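Local structure of Di-haem cytochrome c peroxidase family protein (6NX0) at residues Y168-H173 with T320-D325; G187-D192 with D196-Q201; T306-D309 with E315-L318. The protein carries two c-type hemes and is a diheme peroxidase of the cytochrome c peroxidase/MauG family, probably coupling reduction of peroxide to electron transfer between its hemes. All blocks are in the same frame, centred on the assembly; numbering follows the deposited sequence. Where two conformers were deposited one is given.

Interaction 1 (Y168-H173 with T320-D325); sequences YVPRRH and TDFGYD. With HEC (heme c), chain C.
The ring of Phe322 lies against the Tyr168–Val169–Pro170 backbone, a hydrophobic contact between the two cytochrome c-like halves of this diheme peroxidase. One face of the ring takes all three residues, each set off toward the rim. Pro170 CD reaches over the inner end of the ring, 3.6 Å from Phe322 CG, and Val169 CA makes a second CH-pi contact over the same face, 4.2 Å from the ring centroid. Tyr168 O lies over the outer rim of this face, 3.4 Å from Phe322 CE2. Val169 CG2 meets the rim, 3.6 Å from Phe322 CE1; with CG1 anti to the backbone N (chi1 180°), this second methyl is anti to the carbonyl carbon and turned to the ring. On the opposite face Thr320 CG2, from the same segment as the phenyl, touches the ring toward its rim.

The turn that presents Phe322 is fixed by two overlapping side-chain bonds. In an ST turn Thr320 OG1 accepts from Phe322 N, and in an Asx turn Asp321 OD1 accepts from Gly323 N at 2.8 Å, met from above the carboxylate plane. Beyond the turn, strand 324-325 pairs with strand 367-368 and leads to the second heme, where Asp325 OD2 lies 3.4 Å from the heme vinyl-derived carbon CBC.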
loop_
_atom_site.group_PDB
_atom_site.type_symbol
_atom_site.label_atom_id
_atom_site.label_comp_id
_atom_site.label_asym_id
_atom_site.label_seq_id
_atom_site.Cartn_x
_atom_site.Cartn_y
_atom_site.Cartn_z
ATOM N N TYR A 168 -7.366 4.769 -6.699
ATOM C CA TYR A 168 -6.476 5.309 -7.713
ATOM C C TYR A 168 -5.349 4.353 -8.101
ATOM O O TYR A 168 -4.564 4.697 -8.980
ATOM C CB TYR A 168 -5.872 6.635 -7.237
ATOM C CG TYR A 168 -6.910 7.710 -7.037
ATOM C CD1 TYR A 168 -7.431 8.408 -8.109
ATOM C CD2 TYR A 168 -7.395 8.005 -5.768
ATOM C CE1 TYR A 168 -8.414 9.363 -7.924
ATOM C CE2 TYR A 168 -8.367 8.967 -5.586
ATOM C CZ TYR A 168 -8.861 9.638 -6.665
ATOM O OH TYR A 168 -9.843 10.587 -6.530
ATOM N N VAL A 169 -5.248 3.181 -7.483
ATOM C CA VAL A 169 -4.250 2.196 -7.908
ATOM C C VAL A 169 -4.698 1.627 -9.251
ATOM O O VAL A 169 -5.722 0.945 -9.308
ATOM C CB VAL A 169 -4.063 1.077 -6.875
ATOM C CG1 VAL A 169 -3.006 0.099 -7.408
ATOM C CG2 VAL A 169 -3.675 1.641 -5.491
ATOM N N PRO A 170 -3.965 1.861 -10.335
ATOM C CA PRO A 170 -4.420 1.392 -11.648
ATOM C C PRO A 170 -4.182 -0.103 -11.824
ATOM O O PRO A 170 -3.480 -0.760 -11.053
ATOM C CB PRO A 170 -3.581 2.211 -12.621
ATOM C CG PRO A 170 -2.351 2.556 -11.884
ATOM C CD PRO A 170 -2.711 2.625 -10.426
ATOM N N ARG A 171 -4.826 -0.647 -12.851
ATOM C CA ARG A 171 -4.499 -2.001 -13.263
ATOM C C ARG A 171 -3.017 -2.074 -13.639
ATOM O O ARG A 171 -2.379 -1.073 -13.968
ATOM C CB ARG A 171 -5.388 -2.438 -14.439
ATOM C CG ARG A 171 -6.848 -2.761 -14.051
ATOM C CD ARG A 171 -7.699 -3.323 -15.254
ATOM N NE ARG A 171 -6.886 -4.231 -16.073
ATOM C CZ ARG A 171 -6.683 -4.125 -17.387
ATOM N NH1 ARG A 171 -7.298 -3.192 -18.111
ATOM N NH2 ARG A 171 -5.874 -4.989 -17.995
ATOM N N ARG A 172 -2.476 -3.297 -13.619
ATOM C CA ARG A 172 -1.085 -3.497 -13.988
ATOM C C ARG A 172 -0.841 -3.097 -15.433
ATOM O O ARG A 172 -1.639 -3.412 -16.314
ATOM C CB ARG A 172 -0.673 -4.969 -13.813
ATOM C CG ARG A 172 -0.655 -5.512 -12.393
ATOM C CD ARG A 172 -0.164 -6.965 -12.424
ATOM N NE ARG A 172 -1.150 -7.842 -13.045
ATOM C CZ ARG A 172 -1.899 -8.742 -12.422
ATOM N NH1 ARG A 172 -1.798 -8.945 -11.116
ATOM N NH2 ARG A 172 -2.753 -9.478 -13.124
ATOM N N HIS A 173 0.267 -2.401 -15.658
ATOM C CA HIS A 173 0.657 -2.011 -17.009
ATOM C C HIS A 173 2.131 -1.650 -17.037
ATOM O O HIS A 173 2.766 -1.415 -16.008
ATOM C CB HIS A 173 -0.201 -0.838 -17.521
ATOM C CG HIS A 173 -0.037 0.442 -16.748
ATOM N ND1 HIS A 173 -0.665 0.665 -15.538
ATOM C CD2 HIS A 173 0.654 1.571 -17.026
ATOM C CE1 HIS A 173 -0.374 1.882 -15.115
ATOM N NE2 HIS A 173 0.424 2.456 -15.998
ATOM N N THR A 320 2.680 8.931 -4.867
ATOM C CA THR A 320 3.190 7.749 -5.519
ATOM C C THR A 320 2.795 7.834 -6.980
ATOM O O THR A 320 1.749 8.394 -7.322
ATOM C CB THR A 320 2.659 6.438 -4.922
ATOM O OG1 THR A 320 3.185 5.379 -5.734
ATOM C CG2 THR A 320 1.137 6.399 -4.898
ATOM N N ASP A 321 3.651 7.275 -7.825
ATOM C CA ASP A 321 3.324 7.057 -9.224
ATOM C C ASP A 321 2.822 5.644 -9.484
ATOM O O ASP A 321 2.562 5.290 -10.639
ATOM C CB ASP A 321 4.541 7.384 -10.109
ATOM C CG ASP A 321 5.746 6.489 -9.854
ATOM O OD1 ASP A 321 5.708 5.606 -8.955
ATOM O OD2 ASP A 321 6.771 6.693 -10.566
ATOM N N PHE A 322 2.629 4.850 -8.422
ATOM C CA PHE A 322 2.230 3.441 -8.492
ATOM C C PHE A 322 3.230 2.587 -9.246
ATOM O O PHE A 322 2.889 1.474 -9.671
ATOM C CB PHE A 322 0.829 3.297 -9.081
ATOM C CG PHE A 322 -0.195 4.122 -8.338
ATOM C CD1 PHE A 322 -0.656 3.716 -7.089
ATOM C CD2 PHE A 322 -0.634 5.330 -8.844
ATOM C CE1 PHE A 322 -1.586 4.494 -6.377
ATOM C CE2 PHE A 322 -1.558 6.105 -8.126
ATOM C CZ PHE A 322 -2.022 5.667 -6.892
ATOM N N GLY A 323 4.466 3.071 -9.345
ATOM C CA GLY A 323 5.572 2.293 -9.850
ATOM C C GLY A 323 6.214 1.460 -8.765
ATOM O O GLY A 323 5.730 1.376 -7.638
ATOM N N TYR A 324 7.322 0.824 -9.134
ATOM C CA TYR A 324 8.025 -0.148 -8.302
ATOM C C TYR A 324 9.487 0.234 -8.163
ATOM O O TYR A 324 10.127 0.658 -9.131
ATOM C CB TYR A 324 7.917 -1.567 -8.915
ATOM C CG TYR A 324 6.519 -2.114 -8.799
ATOM C CD1 TYR A 324 5.500 -1.736 -9.678
ATOM C CD2 TYR A 324 6.192 -3.001 -7.768
ATOM C CE1 TYR A 324 4.206 -2.210 -9.519
ATOM C CE2 TYR A 324 4.924 -3.470 -7.613
ATOM C CZ TYR A 324 3.930 -3.094 -8.490
ATOM O OH TYR A 324 2.669 -3.610 -8.263
ATOM N N ASP A 325 10.023 0.095 -6.955
ATOM C CA ASP A 325 11.453 0.249 -6.767
ATOM C C ASP A 325 11.934 -0.620 -5.617
ATOM O O ASP A 325 11.152 -1.241 -4.899
ATOM C CB ASP A 325 11.821 1.717 -6.548
ATOM C CG ASP A 325 13.045 2.123 -7.358
ATOM O OD1 ASP A 325 14.064 1.387 -7.336
ATOM O OD2 ASP A 325 12.944 3.146 -8.072
HETATM FE FE HEC C . 9.822 6.191 -0.011
HETATM C CHA HEC C . 8.147 3.588 1.462
HETATM C CHB HEC C . 9.101 8.193 2.684
HETATM C CHC HEC C . 12.025 8.563 -1.146
HETATM C CHD HEC C . 10.262 4.388 -2.875
HETATM N NA HEC C . 8.770 5.953 1.708
HETATM C C1A HEC C . 8.117 4.797 2.090
HETATM C C2A HEC C . 7.596 5.024 3.413
HETATM C C3A HEC C . 7.770 6.319 3.701
HETATM C C4A HEC C . 8.521 6.934 2.635
HETATM C CMA HEC C . 7.464 7.023 5.021
HETATM C CAA HEC C . 6.752 4.010 4.218
HETATM C CBA HEC C . 5.273 4.149 3.898
HETATM C CGA HEC C . 4.374 3.120 4.541
HETATM O O1A HEC C . 3.169 3.125 4.144
HETATM O O2A HEC C . 4.860 2.149 5.185
HETATM N NB HEC C . 10.425 8.015 0.605
HETATM C C1B HEC C . 9.951 8.688 1.734
HETATM C C2B HEC C . 10.622 9.973 1.811
HETATM C C3B HEC C . 11.485 10.067 0.801
HETATM C C4B HEC C . 11.338 8.857 0.003
HETATM C CMB HEC C . 10.304 11.047 2.883
HETATM C CAB HEC C . 12.526 11.176 0.506
HETATM C CBB HEC C . 13.518 11.314 1.684
HETATM N NC HEC C . 10.869 6.469 -1.714
HETATM C C1C HEC C . 11.776 7.485 -1.950
HETATM C C2C HEC C . 12.369 7.244 -3.236
HETATM C C3C HEC C . 11.813 6.145 -3.762
HETATM C C4C HEC C . 10.882 5.609 -2.798
HETATM C CMC HEC C . 13.387 8.227 -3.855
HETATM C CAC HEC C . 11.942 5.641 -5.209
HETATM C CBC HEC C . 13.416 5.261 -5.459
HETATM N ND HEC C . 9.248 4.352 -0.604
HETATM C C1D HEC C . 9.565 3.799 -1.849
HETATM C C2D HEC C . 9.209 2.411 -1.822
HETATM C C3D HEC C . 8.651 2.133 -0.480
HETATM C C4D HEC C . 8.654 3.394 0.212
HETATM C CMD HEC C . 9.369 1.384 -2.938
HETATM C CAD HEC C . 8.163 0.779 0.051
HETATM C CBD HEC C . 9.366 0.027 0.588
HETATM C CGD HEC C . 8.942 -1.128 1.459
HETATM O O1D HEC C . 7.739 -1.213 1.809
HETATM O O2D HEC C . 9.855 -1.860 1.941
#

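Interaction 2 (G187-D192 with D196-Q201); sequences GGLFSD and DTLAEQ. With HEC (heme c), chain B.
Phe190 and Gln201 cross at about a right angle beside heme c, where the loop 187-192 meets the first turn of helix 198-201 in the distal pocket of a cytochrome c peroxidase/MauG-type heme. The phenyl and amide planes are 50° apart. Gln201 NE2 comes up obliquely to the outer end of the ring, 3.3 Å from Phe190 CZ, while Gln201 CG makes an off-centre CH-pi contact with the same ring. The glutamine leaves the helix with CG anti to the backbone N (chi1 -178°) and then bends at chi2 (-78°), which carries its amide over the porphyrin, with NE2 3.1 Å from heme C4A. Phe190 CD1, next to CE1, packs on the propionate carbons CBD and CGD.

Leu189 points at the helix start instead. It is modelled in two positions; in the one described, its CD1 sits close over the Thr197–Leu198 peptide and touches Leu198 CD2 at 3.6 Å, and that leucine methyl in turn rests on heme methyl CMA. The helix start is held by Thr197, the N-cap, whose OG1 accepts from Glu200 N.

Backbone amides of the loop grip both propionates: Phe190 N donates to heme O2A at 2.7 Å, and Ser191 N donates to heme O1D at 2.9 Å. Arg158, Arg194 and Arg368 also bond the heme, and Arg194 adds a cation-pi contact to Phe190. A water bound to the iron at 2.2 Å from FE accepts a weak hydrogen bond from Gln201 NE2.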
loop_
_atom_site.group_PDB
_atom_site.type_symbol
_atom_site.label_atom_id
_atom_site.label_comp_id
_atom_site.label_asym_id
_atom_site.label_seq_id
_atom_site.Cartn_x
_atom_site.Cartn_y
_atom_site.Cartn_z
ATOM N N GLY A 187 1.172 -0.191 -11.241
ATOM C CA GLY A 187 -0.154 -0.680 -10.920
ATOM C C GLY A 187 -0.152 -2.081 -10.350
ATOM O O GLY A 187 0.881 -2.698 -10.099
ATOM N N GLY A 188 -1.354 -2.585 -10.161
ATOM C CA GLY A 188 -1.615 -3.811 -9.425
ATOM C C GLY A 188 -1.736 -3.565 -7.939
ATOM O O GLY A 188 -1.050 -2.719 -7.364
ATOM N N LEU A 189 -2.621 -4.341 -7.313
ATOM C CA LEU A 189 -2.839 -4.254 -5.881
ATOM C C LEU A 189 -1.991 -5.287 -5.152
ATOM O O LEU A 189 -1.504 -6.267 -5.725
ATOM C CB LEU A 189 -4.324 -4.420 -5.557
ATOM C CG LEU A 189 -5.159 -3.245 -6.073
ATOM C CD1 LEU A 189 -6.590 -3.677 -6.284
ATOM C CD2 LEU A 189 -5.105 -2.083 -5.098
ATOM N N PHE A 190 -1.802 -5.022 -3.859
ATOM C CA PHE A 190 -0.758 -5.593 -3.016
ATOM C C PHE A 190 0.607 -5.004 -3.391
ATOM O O PHE A 190 0.796 -4.458 -4.487
ATOM C CB PHE A 190 -0.692 -7.126 -3.079
ATOM C CG PHE A 190 -1.936 -7.828 -2.610
ATOM C CD1 PHE A 190 -2.346 -7.731 -1.283
ATOM C CD2 PHE A 190 -2.675 -8.614 -3.481
ATOM C CE1 PHE A 190 -3.475 -8.417 -0.839
ATOM C CE2 PHE A 190 -3.801 -9.299 -3.046
ATOM C CZ PHE A 190 -4.194 -9.218 -1.727
ATOM N N SER A 191 1.576 -5.129 -2.490
ATOM C CA SER A 191 2.883 -4.516 -2.694
ATOM C C SER A 191 3.689 -5.198 -3.783
ATOM O O SER A 191 4.661 -4.604 -4.270
ATOM C CB SER A 191 3.689 -4.516 -1.407
ATOM O OG SER A 191 3.130 -3.626 -0.461
ATOM N N ASP A 192 3.302 -6.414 -4.179
ATOM C CA ASP A 192 3.899 -7.111 -5.313
ATOM C C ASP A 192 2.978 -7.128 -6.530
ATOM O O ASP A 192 3.248 -7.842 -7.508
ATOM C CB ASP A 192 4.292 -8.528 -4.898
ATOM C CG ASP A 192 3.109 -9.349 -4.399
ATOM O OD1 ASP A 192 1.952 -8.958 -4.644
ATOM O OD2 ASP A 192 3.334 -10.404 -3.756
ATOM N N ASP A 196 -4.999 -7.696 -9.985
ATOM C CA ASP A 196 -5.144 -6.656 -10.986
ATOM C C ASP A 196 -6.214 -5.646 -10.598
ATOM O O ASP A 196 -6.122 -4.483 -10.990
ATOM C CB ASP A 196 -5.487 -7.296 -12.333
ATOM C CG ASP A 196 -5.250 -6.377 -13.508
ATOM O OD1 ASP A 196 -4.186 -5.726 -13.553
ATOM O OD2 ASP A 196 -6.142 -6.333 -14.407
ATOM N N THR A 197 -7.189 -6.067 -9.787
ATOM C CA THR A 197 -8.349 -5.256 -9.433
ATOM C C THR A 197 -8.711 -5.493 -7.974
ATOM O O THR A 197 -8.296 -6.468 -7.357
ATOM C CB THR A 197 -9.574 -5.610 -10.280
ATOM O OG1 THR A 197 -9.985 -6.939 -9.962
ATOM C CG2 THR A 197 -9.273 -5.493 -11.778
ATOM N N LEU A 198 -9.481 -4.548 -7.428
ATOM C CA LEU A 198 -10.025 -4.699 -6.078
ATOM C C LEU A 198 -10.894 -5.946 -5.943
ATOM O O LEU A 198 -10.894 -6.604 -4.901
ATOM C CB LEU A 198 -10.815 -3.442 -5.706
ATOM C CG LEU A 198 -9.947 -2.201 -5.519
ATOM C CD1 LEU A 198 -10.794 -0.922 -5.512
ATOM C CD2 LEU A 198 -9.159 -2.317 -4.212
ATOM N N ALA A 199 -11.645 -6.293 -6.982
ATOM C CA ALA A 199 -12.466 -7.499 -6.907
ATOM C C ALA A 199 -11.608 -8.743 -6.713
ATOM O O ALA A 199 -11.935 -9.616 -5.898
ATOM C CB ALA A 199 -13.327 -7.622 -8.162
ATOM N N GLU A 200 -10.497 -8.840 -7.448
ATOM C CA GLU A 200 -9.587 -9.973 -7.319
ATOM C C GLU A 200 -8.834 -9.961 -5.992
ATOM O O GLU A 200 -8.505 -11.028 -5.453
ATOM C CB GLU A 200 -8.589 -9.963 -8.482
ATOM C CG GLU A 200 -7.542 -11.061 -8.421
ATOM C CD GLU A 200 -6.472 -10.970 -9.520
ATOM O OE1 GLU A 200 -6.550 -10.062 -10.385
ATOM O OE2 GLU A 200 -5.560 -11.825 -9.518
ATOM N N GLN A 201 -8.540 -8.774 -5.469
ATOM C CA GLN A 201 -7.727 -8.654 -4.260
ATOM C C GLN A 201 -8.315 -9.441 -3.097
ATOM O O GLN A 201 -7.569 -10.031 -2.310
ATOM C CB GLN A 201 -7.590 -7.175 -3.892
ATOM C CG GLN A 201 -6.708 -6.882 -2.669
ATOM C CD GLN A 201 -7.408 -7.145 -1.364
ATOM O OE1 GLN A 201 -8.633 -7.049 -1.267
ATOM N NE2 GLN A 201 -6.632 -7.496 -0.343
HETATM FE FE HEC B . -6.425 -6.188 3.549
HETATM C CHA HEC B . -3.841 -5.206 1.460
HETATM C CHB HEC B . -8.675 -5.040 1.281
HETATM C CHC HEC B . -8.923 -7.981 5.088
HETATM C CHD HEC B . -4.160 -7.510 5.782
HETATM N NA HEC B . -6.276 -5.217 1.771
HETATM C C1A HEC B . -5.125 -4.934 1.064
HETATM C C2A HEC B . -5.488 -4.243 -0.142
HETATM C C3A HEC B . -6.822 -4.103 -0.132
HETATM C C4A HEC B . -7.349 -4.794 1.017
HETATM C CMA HEC B . -7.689 -3.521 -1.242
HETATM C CAA HEC B . -4.500 -3.769 -1.224
HETATM C CBA HEC B . -4.134 -2.313 -1.000
HETATM C CGA HEC B . -3.050 -1.821 -1.923
HETATM O O1A HEC B . -2.828 -0.574 -1.900
HETATM O O2A HEC B . -2.336 -2.664 -2.549
HETATM N NB HEC B . -8.408 -6.492 3.248
HETATM C C1B HEC B . -9.146 -5.926 2.217
HETATM C C2B HEC B . -10.503 -6.386 2.340
HETATM C C3B HEC B . -10.562 -7.285 3.329
HETATM C C4B HEC B . -9.254 -7.332 3.937
HETATM C CMB HEC B . -11.639 -5.950 1.409
HETATM C CAB HEC B . -11.787 -8.047 3.874
HETATM C CBB HEC B . -12.284 -9.054 2.808
HETATM N NC HEC B . -6.521 -7.467 5.131
HETATM C C1C HEC B . -7.676 -8.057 5.628
HETATM C C2C HEC B . -7.343 -8.607 6.923
HETATM C C3C HEC B . -6.036 -8.459 7.157
HETATM C C4C HEC B . -5.487 -7.764 6.010
HETATM C CMC HEC B . -8.384 -9.160 7.910
HETATM C CAC HEC B . -5.317 -8.578 8.512
HETATM C CBC HEC B . -5.244 -10.035 8.990
HETATM N ND HEC B . -4.399 -6.279 3.627
HETATM C C1D HEC B . -3.664 -6.863 4.678
HETATM C C2D HEC B . -2.268 -6.814 4.329
HETATM C C3D HEC B . -2.176 -6.177 2.990
HETATM C C4D HEC B . -3.526 -5.861 2.610
HETATM C CMD HEC B . -1.134 -7.426 5.128
HETATM C CAD HEC B . -0.901 -5.938 2.159
HETATM C CBD HEC B . -0.467 -7.288 1.637
HETATM C CGD HEC B . 0.533 -7.199 0.497
HETATM O O1D HEC B . 0.912 -6.068 0.123
HETATM O O2D HEC B . 0.974 -8.299 0.060
HETATM O O HOH W 1 -6.033 -8.003 2.390
#

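Interaction 3 (T306-D309 with E315-L318); sequences TLSD and ERSL
Residues 306-309 run in extended conformation beside the turn 315-318, closest where Leu307 CA and Ser317 CA are 4.1 Å apart. Ser317 supplies the central polar group. Its hydroxyl accepts from Ser308 N, with OG 3.2 Å from that nitrogen and an N-H...O angle of 155°. OG is also 3.1 Å from Ser308 O, so that it lies close to both polar atoms of the Ser308 backbone. A chi1 of -66°, which sets OG anti to the Ser317 carbonyl carbon, directs the hydroxyl at the neighbouring chain segment, and the same hydroxyl is also hydrogen-bonded to Tyr272 OH of helix 271-276.

Apolar carbons flank this bond. Leu307 CB approaches Ser317 OG to 3.7 Å, while the rest of the leucine side chain leads away to Leu290 and Phe293 of helix 284-293. The other flank is formed by Ser308 CB, which faces Arg316 CB at 4.0 Å. The two segments thus close a loop that follows the CXXCH heme-attachment motif, in which Cys301 and Cys304 are bound covalently to the second heme and His305 is an axial ligand of its iron; Thr306 comes directly after that histidine. In the conformer described, Arg316 extends from CG to NE away from the contact and forms a salt bridge with Asp89. Asp309 points away from residues 315-318 and forms a salt bridge with Arg294, and the hydroxyl of Ser308 is hydrogen-bonded to Thr310.

Near Thr306 a water joins the two backbones. It donates to Thr306 O at 3.0 Å and accepts from Leu318 N at 2.9 Å; its other donated bond, to Arg316 O, is weak.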
loop_
_atom_site.group_PDB
_atom_site.type_symbol
_atom_site.label_atom_id
_atom_site.label_comp_id
_atom_site.label_asym_id
_atom_site.label_seq_id
_atom_site.Cartn_x
_atom_site.Cartn_y
_atom_site.Cartn_z
ATOM N N THR A 306 5.207 10.892 -6.019
ATOM C CA THR A 306 5.006 12.065 -6.866
ATOM C C THR A 306 3.892 12.971 -6.350
ATOM O O THR A 306 2.949 12.538 -5.681
ATOM C CB THR A 306 4.681 11.634 -8.283
ATOM O OG1 THR A 306 3.531 10.804 -8.243
ATOM C CG2 THR A 306 5.824 10.881 -8.907
ATOM N N LEU A 307 4.016 14.257 -6.677
ATOM C CA LEU A 307 3.029 15.239 -6.265
ATOM C C LEU A 307 3.051 16.400 -7.244
ATOM O O LEU A 307 4.039 16.640 -7.942
ATOM C CB LEU A 307 3.283 15.760 -4.846
ATOM C CG LEU A 307 4.437 16.739 -4.595
ATOM C CD1 LEU A 307 4.442 17.194 -3.144
ATOM C CD2 LEU A 307 5.808 16.154 -4.951
ATOM N N SER A 308 1.926 17.104 -7.272
ATOM C CA SER A 308 1.744 18.301 -8.089
ATOM C C SER A 308 0.700 19.155 -7.391
ATOM O O SER A 308 -0.491 18.818 -7.429
ATOM C CB SER A 308 1.280 17.956 -9.495
ATOM O OG SER A 308 1.070 19.152 -10.233
ATOM N N ASP A 309 1.131 20.239 -6.752
ATOM C CA ASP A 309 0.183 21.208 -6.189
ATOM C C ASP A 309 -0.240 22.194 -7.282
ATOM O O ASP A 309 0.153 23.359 -7.309
ATOM C CB ASP A 309 0.781 21.922 -4.979
ATOM C CG ASP A 309 2.232 22.312 -5.175
ATOM O OD1 ASP A 309 2.814 21.900 -6.198
ATOM O OD2 ASP A 309 2.791 23.024 -4.304
ATOM N N GLU A 315 -6.094 15.428 -6.224
ATOM C CA GLU A 315 -5.772 14.085 -6.711
ATOM C C GLU A 315 -4.530 14.046 -7.573
ATOM O O GLU A 315 -4.085 12.952 -7.915
ATOM C CB GLU A 315 -6.898 13.441 -7.519
ATOM C CG GLU A 315 -8.255 14.001 -7.265
ATOM C CD GLU A 315 -8.481 15.267 -8.053
ATOM O OE1 GLU A 315 -8.355 15.204 -9.296
ATOM O OE2 GLU A 315 -8.748 16.323 -7.427
ATOM N N ARG A 316 -3.963 15.192 -7.953
ATOM C CA ARG A 316 -2.645 15.164 -8.565
ATOM C C ARG A 316 -1.536 15.005 -7.530
ATOM O O ARG A 316 -0.360 15.042 -7.890
ATOM C CB ARG A 316 -2.430 16.427 -9.414
ATOM C CG ARG A 316 -3.285 16.474 -10.705
ATOM C CD ARG A 316 -2.847 17.596 -11.678
ATOM N NE ARG A 316 -3.386 17.450 -13.040
ATOM C CZ ARG A 316 -3.068 16.465 -13.877
ATOM N NH1 ARG A 316 -2.230 15.517 -13.498
ATOM N NH2 ARG A 316 -3.598 16.417 -15.097
ATOM N N SER A 317 -1.879 14.818 -6.249
ATOM C CA SER A 317 -0.882 14.603 -5.198
ATOM C C SER A 317 -1.272 13.340 -4.448
ATOM O O SER A 317 -1.849 13.391 -3.361
ATOM C CB SER A 317 -0.768 15.781 -4.270
ATOM O OG SER A 317 -0.256 16.915 -4.958
ATOM N N LEU A 318 -0.921 12.198 -5.033
ATOM C CA LEU A 318 -1.153 10.920 -4.377
ATOM C C LEU A 318 0.108 10.379 -3.722
ATOM O O LEU A 318 0.035 9.374 -3.002
ATOM C CB LEU A 318 -1.724 9.903 -5.376
ATOM C CG LEU A 318 -3.080 10.305 -5.985
ATOM C CD1 LEU A 318 -3.531 9.339 -7.055
ATOM C CD2 LEU A 318 -4.143 10.445 -4.903
HETATM O O HOH W 2 0.645 11.873 -7.403
#

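In the fold
Interaction 2 is the most deeply buried and lies at one heme; interaction 1 is partly buried and joins the two halves of the chain between the hemes; interaction 3, about 17 Å from the chain centre to its own centre, is more peripheral. Interactions 1 and 2 touch through a salt bridge from Arg171 to Asp196 and a probable hydrogen bond between Tyr324 OH and Gly187 O. Interaction 1 also meets interaction 3, with Tyr168 CB packed on Leu318 CD1, whereas interactions 2 and 3 stay about 11 Å apart at their nearest atoms. Chemistry follows place: aromatic and aliphatic packing dominates 1, heme contacts 2, and hydroxyl, backbone and water bonding 3.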